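Local coordinates for C. albicans actin interacting protein Aip5 (Candida albicans SC5314, PDB 6M4C), which probably promotes actin nucleation as an actin-interacting partner of the polarisome complex, supporting filamentous growth, at residues 5-8 and 9-12. Residues are numbered along the deposited sequence; the frame is centred on the assembly and turned at random.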
ATOM      1  N   LYS A   5      -4.713  22.657 -12.703  1.00149.63           N
ATOM      2  CA  LYS A   5      -5.316  21.526 -12.001  1.00122.62           C
ATOM      3  C   LYS A   5      -4.528  21.252 -10.731  1.00141.44           C
ATOM      4  O   LYS A   5      -4.945  21.713  -9.674  1.00144.93           O
ATOM      5  CB  LYS A   5      -5.246  20.222 -12.802  1.00 89.95           C
ATOM      6  N   HIS A   6      -3.413  20.502 -10.870  1.00131.02           N
ATOM      7  CA  HIS A   6      -2.557  20.133  -9.746  1.00126.44           C
ATOM      8  C   HIS A   6      -3.257  19.113  -8.845  1.00117.69           C
ATOM      9  O   HIS A   6      -2.599  18.301  -8.189  1.00 97.22           O
ATOM     10  CB  HIS A   6      -2.058  21.371  -8.968  1.00126.42           C
ATOM     11  CG  HIS A   6      -2.157  21.281  -7.471  1.00127.04           C
ATOM     12  ND1 HIS A   6      -3.345  21.472  -6.775  1.00126.02           N
ATOM     13  CD2 HIS A   6      -1.223  21.065  -6.519  1.00131.30           C
ATOM     14  CE1 HIS A   6      -3.138  21.352  -5.476  1.00102.37           C
ATOM     15  NE2 HIS A   6      -1.843  21.120  -5.290  1.00104.94           N
ATOM     16  N   LEU A   7      -4.595  19.188  -8.796  1.00 90.56           N
ATOM     17  CA  LEU A   7      -5.369  18.169  -8.126  1.00 85.15           C
ATOM     18  C   LEU A   7      -5.136  16.858  -8.860  1.00 98.12           C
ATOM     19  O   LEU A   7      -5.259  15.786  -8.271  1.00 99.11           O
ATOM     20  CB  LEU A   7      -6.854  18.536  -8.160  1.00100.39           C
ATOM     21  CG  LEU A   7      -7.388  19.446  -7.053  1.00 92.06           C
ATOM     22  CD1 LEU A   7      -6.346  19.705  -5.968  1.00106.73           C
ATOM     23  CD2 LEU A   7      -7.884  20.742  -7.659  1.00 84.43           C
ATOM     24  N   GLU A   8      -4.808  16.958 -10.157  1.00109.41           N
ATOM     25  CA  GLU A   8      -4.498  15.768 -10.936  1.00103.98           C
ATOM     26  C   GLU A   8      -3.141  15.204 -10.499  1.00100.35           C
ATOM     27  O   GLU A   8      -2.933  13.989 -10.469  1.00 97.16           O
ATOM     28  CB  GLU A   8      -4.678  16.015 -12.438  1.00115.77           C
ATOM     29  CG  GLU A   8      -6.123  16.321 -12.834  1.00119.91           C
ATOM     30  CD  GLU A   8      -6.562  16.298 -14.294  1.00122.65           C
ATOM     31  OE1 GLU A   8      -5.933  15.592 -15.109  1.00130.33           O
ATOM     32  OE2 GLU A   8      -7.557  16.979 -14.612  1.00134.35           O
ATOM     33  N   SER A   9      -2.243  16.093 -10.078  1.00 87.94           N
ATOM     34  CA  SER A   9      -0.888  15.697  -9.747  1.00 93.46           C
ATOM     35  C   SER A   9      -0.802  15.128  -8.330  1.00 97.62           C
ATOM     36  O   SER A   9       0.292  14.895  -7.815  1.00109.48           O
ATOM     37  CB  SER A   9       0.042  16.862  -9.903  1.00 94.86           C
ATOM     38  OG  SER A   9       0.128  17.570  -8.671  1.00107.70           O
ATOM     39  N   GLN A  10      -1.947  14.888  -7.695  1.00 92.42           N
ATOM     40  CA  GLN A  10      -1.900  14.651  -6.265  1.00 93.91           C
ATOM     41  C   GLN A  10      -2.052  13.165  -5.970  1.00 90.23           C
ATOM     42  O   GLN A  10      -2.750  12.463  -6.689  1.00 95.31           O
ATOM     43  CB  GLN A  10      -2.954  15.505  -5.580  1.00 94.36           C
ATOM     44  CG  GLN A  10      -2.358  16.718  -4.904  1.00102.04           C
ATOM     45  CD  GLN A  10      -3.441  17.379  -4.091  1.00112.23           C
ATOM     46  OE1 GLN A  10      -4.611  17.005  -4.149  1.00111.38           O
ATOM     47  NE2 GLN A  10      -3.046  18.359  -3.302  1.00130.51           N
ATOM     48  N   PRO A  11      -1.383  12.648  -4.916  1.00 86.44           N
ATOM     49  CA  PRO A  11      -1.393  11.220  -4.608  1.00 85.43           C
ATOM     50  C   PRO A  11      -2.796  10.670  -4.423  1.00 79.24           C
ATOM     51  O   PRO A  11      -3.551  11.174  -3.607  1.00104.25           O
ATOM     52  CB  PRO A  11      -0.692  11.173  -3.242  1.00 85.50           C
ATOM     53  CG  PRO A  11       0.272  12.321  -3.301  1.00 84.61           C
ATOM     54  CD  PRO A  11      -0.515  13.405  -4.006  1.00 91.53           C
ATOM     55  N   VAL A  12      -3.139   9.626  -5.173  1.00 77.31           N
ATOM     56  CA  VAL A  12      -4.407   8.952  -4.939  1.00 77.23           C
ATOM     57  C   VAL A  12      -4.178   7.690  -4.106  1.00 81.51           C
ATOM     58  O   VAL A  12      -3.280   6.914  -4.381  1.00 91.78           O
ATOM     59  CB  VAL A  12      -5.154   8.661  -6.250  1.00 69.19           C
ATOM     60  CG1 VAL A  12      -6.385   7.806  -5.988  1.00 70.15           C
ATOM     61  CG2 VAL A  12      -5.498   9.937  -7.022  1.00 65.66           C
TER
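S9 folds its hydroxyl back onto the carbonyl of H6, OG lying 2.9 Å from H6 O in the carbonyl plane, on a lone pair, with a C=O...OG angle of 126°. The same oxygen also receives a weak, bent bond from the backbone N of S9, so one short polar residue grips it twice; serine suits the place because its single-carbon arm, with chi1 at 90°, brings OG round to the carbonyl. The chain reverses here in a type I beta turn from L7 to Q10, closed by a weak hydrogen bond from Q10 N to L7 O at 3.5 Å. From the last position of the turn, the Q10 side chain, extended beyond CG, runs alongside L7, and L7 CD1 comes to 3.7 Å from Q10 OE1. The H6 ring meets the other end of that amide obliquely, H6 NE2 touching Q10 NE2 at 3.6 Å. Glutamine suits its place because its long chain carries OE1 past L7 to R71 of strand 68-71, whose NE hydrogen-bonds to it; L7 also packs on R71. The S9 hydroxyl therefore adds a second donor to H6 O beside a weak backbone bond, while the Q10 amide ties this largely exposed turn to the sheet.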